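Orotidine 5'-phosphate decarboxylase (Sulfolobus solfataricus, PDB 4DBD) probably catalyses the decarboxylation of orotidine 5'-monophosphate to UMP, the last step of de novo UMP biosynthesis. Local coordinates at residues N24-I29 with T198-I203. Sequence-based numbering, arbitrary orientation.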
loop_
_atom_site.group_PDB
_atom_site.type_symbol
_atom_site.label_atom_id
_atom_site.label_comp_id
_atom_site.label_asym_id
_atom_site.label_seq_id
_atom_site.Cartn_x
_atom_site.Cartn_y
_atom_site.Cartn_z
ATOM N N ASN A 24 3.374 -21.645 -18.943
ATOM C CA ASN A 24 4.623 -21.820 -19.677
ATOM C C ASN A 24 4.813 -20.744 -20.741
ATOM O O ASN A 24 5.710 -20.833 -21.584
ATOM C CB ASN A 24 4.690 -23.214 -20.306
ATOM C CG ASN A 24 3.623 -23.430 -21.354
ATOM O OD1 ASN A 24 2.569 -22.798 -21.319
ATOM N ND2 ASN A 24 3.890 -24.326 -22.296
ATOM N N GLU A 25 3.958 -19.727 -20.693
ATOM C CA GLU A 25 4.073 -18.581 -21.590
ATOM C C GLU A 25 4.002 -17.268 -20.821
ATOM O O GLU A 25 3.645 -16.223 -21.375
ATOM C CB GLU A 25 3.009 -18.648 -22.670
ATOM C CG GLU A 25 3.291 -19.755 -23.650
ATOM C CD GLU A 25 2.061 -20.184 -24.400
ATOM O OE1 GLU A 25 1.751 -19.548 -25.430
ATOM O OE2 GLU A 25 1.408 -21.155 -23.957
ATOM N N LEU A 26 4.347 -17.351 -19.540
ATOM C CA LEU A 26 4.536 -16.190 -18.685
ATOM C C LEU A 26 5.842 -16.392 -17.964
ATOM O O LEU A 26 6.243 -17.534 -17.720
ATOM C CB LEU A 26 3.429 -16.096 -17.634
ATOM C CG LEU A 26 2.035 -15.668 -18.075
ATOM C CD1 LEU A 26 1.055 -15.773 -16.920
ATOM C CD2 LEU A 26 2.080 -14.249 -18.607
ATOM N N TYR A 27 6.516 -15.303 -17.615
ATOM C CA TYR A 27 7.607 -15.411 -16.660
ATOM C C TYR A 27 7.050 -15.494 -15.243
ATOM O O TYR A 27 7.550 -16.251 -14.403
ATOM C CB TYR A 27 8.555 -14.229 -16.760
ATOM C CG TYR A 27 9.518 -14.188 -15.606
ATOM C CD1 TYR A 27 10.650 -14.994 -15.593
ATOM C CD2 TYR A 27 9.291 -13.361 -14.517
ATOM C CE1 TYR A 27 11.533 -14.965 -14.537
ATOM C CE2 TYR A 27 10.174 -13.326 -13.452
ATOM C CZ TYR A 27 11.291 -14.131 -13.469
ATOM O OH TYR A 27 12.175 -14.104 -12.420
ATOM N N GLY A 28 6.014 -14.704 -14.983
ATOM C CA GLY A 28 5.448 -14.623 -13.653
ATOM C C GLY A 28 4.024 -14.113 -13.662
ATOM O O GLY A 28 3.468 -13.731 -14.706
ATOM N N ILE A 29 3.433 -14.098 -12.477
ATOM C CA ILE A 29 2.096 -13.588 -12.269
ATOM C C ILE A 29 2.179 -12.657 -11.071
ATOM O O ILE A 29 2.760 -13.017 -10.039
ATOM C CB ILE A 29 1.123 -14.722 -11.940
ATOM C CG1 ILE A 29 0.950 -15.625 -13.159
ATOM C CG2 ILE A 29 -0.203 -14.158 -11.461
ATOM C CD1 ILE A 29 0.272 -16.942 -12.854
ATOM N N THR A 198 -5.275 -15.973 -26.095
ATOM C CA THR A 198 -4.941 -15.500 -27.436
ATOM C C THR A 198 -4.193 -14.171 -27.387
ATOM O O THR A 198 -3.200 -13.984 -28.088
ATOM C CB THR A 198 -6.191 -15.360 -28.319
ATOM O OG1 THR A 198 -6.873 -16.618 -28.376
ATOM C CG2 THR A 198 -5.801 -14.941 -29.730
ATOM N N ALA A 199 -4.669 -13.252 -26.555
ATOM C CA ALA A 199 -3.996 -11.961 -26.412
ATOM C C ALA A 199 -2.586 -12.120 -25.841
ATOM O O ALA A 199 -1.638 -11.517 -26.341
ATOM C CB ALA A 199 -4.824 -11.014 -25.571
ATOM N N LEU A 200 -2.428 -12.945 -24.810
ATOM C CA LEU A 200 -1.083 -13.215 -24.324
ATOM C C LEU A 200 -0.185 -13.762 -25.437
ATOM O O LEU A 200 0.955 -13.343 -25.575
ATOM C CB LEU A 200 -1.096 -14.156 -23.105
ATOM C CG LEU A 200 0.274 -14.684 -22.652
ATOM C CD1 LEU A 200 1.247 -13.565 -22.249
ATOM C CD2 LEU A 200 0.102 -15.690 -21.505
ATOM N N ARG A 201 -0.688 -14.692 -26.246
ATOM C CA ARG A 201 0.150 -15.246 -27.312
ATOM C C ARG A 201 0.532 -14.177 -28.353
ATOM O O ARG A 201 1.671 -14.115 -28.811
ATOM C CB ARG A 201 -0.522 -16.469 -27.959
ATOM C CG ARG A 201 -0.788 -17.594 -26.955
ATOM C CD ARG A 201 -1.127 -18.956 -27.583
ATOM N NE ARG A 201 -0.637 -20.029 -26.709
ATOM C CZ ARG A 201 -1.274 -21.169 -26.437
ATOM N NH1 ARG A 201 -2.462 -21.440 -26.968
ATOM N NH2 ARG A 201 -0.707 -22.047 -25.620
ATOM N N THR A 202 -0.423 -13.327 -28.706
ATOM C CA THR A 202 -0.187 -12.253 -29.662
ATOM C C THR A 202 0.850 -11.260 -29.121
ATOM O O THR A 202 1.796 -10.874 -29.818
ATOM C CB THR A 202 -1.501 -11.527 -29.970
ATOM O OG1 THR A 202 -2.452 -12.456 -30.525
ATOM C CG2 THR A 202 -1.270 -10.375 -30.935
ATOM N N ILE A 203 0.673 -10.862 -27.862
ATOM C CA ILE A 203 1.607 -9.955 -27.192
ATOM C C ILE A 203 3.001 -10.570 -27.076
ATOM O O ILE A 203 4.009 -9.892 -27.290
ATOM C CB ILE A 203 1.090 -9.582 -25.790
ATOM C CG1 ILE A 203 -0.162 -8.701 -25.914
ATOM C CG2 ILE A 203 2.195 -8.918 -24.964
ATOM C CD1 ILE A 203 -0.951 -8.569 -24.628
#
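The carboxylate of Glu-25 meets the guanidinium of Arg-201 edge to edge, the two planes only 18° apart, so the contact between these groups is made at their rims and not over a face. Arg-201 grips side-on: NE gives a nearly straight bond of 2.8 Å to Glu-25 OE1, at 175° and lying in the guanidinium plane. Beside it, Arg-201 NH2 donates to Glu-25 OE2, also at 2.8 Å but more bent and tilted a little out of that plane. Both oxygens use their syn lone pairs, and the paired bonds fix the rotation of each flat group. The arginine reaches this position because its chain bends at chi3, and its CG and CD run past OE1 on the way. Glu-21 adds a second, weak and long ion pair to NH2. Without this guanidinium, as with an alanine here, the Glu-25 carboxylate would probably lose both bonds and its near countercharge and be freer to turn.

On the inner side of this partly exposed bridge the contact becomes apolar. Leu-200 carries CG anti to its backbone N (chi1 171°), which lays its methyls against the Glu-25 carbonyl and Leu-26. Leu-200 CD2 lies 3.8 Å from Leu-26 CD2 and touches the backbone O of Glu-25 at 3.6 Å. That carbonyl is satisfied by hydrogen bonds from Ser-4 and Asn-204. Both leucines also pack on Val-6 of the first strand, continuing the greasy layer toward the barrel wall.

The arrangement belongs to the outer shell of a TIM barrel: the last helix, 196-210, lies against the turn that leads from helix 16-22 into strand 28-32, joining the chain's last helix to the first beta-alpha-beta unit, near the N-terminal ends of the barrel strands, and so closing the ring of outer helices.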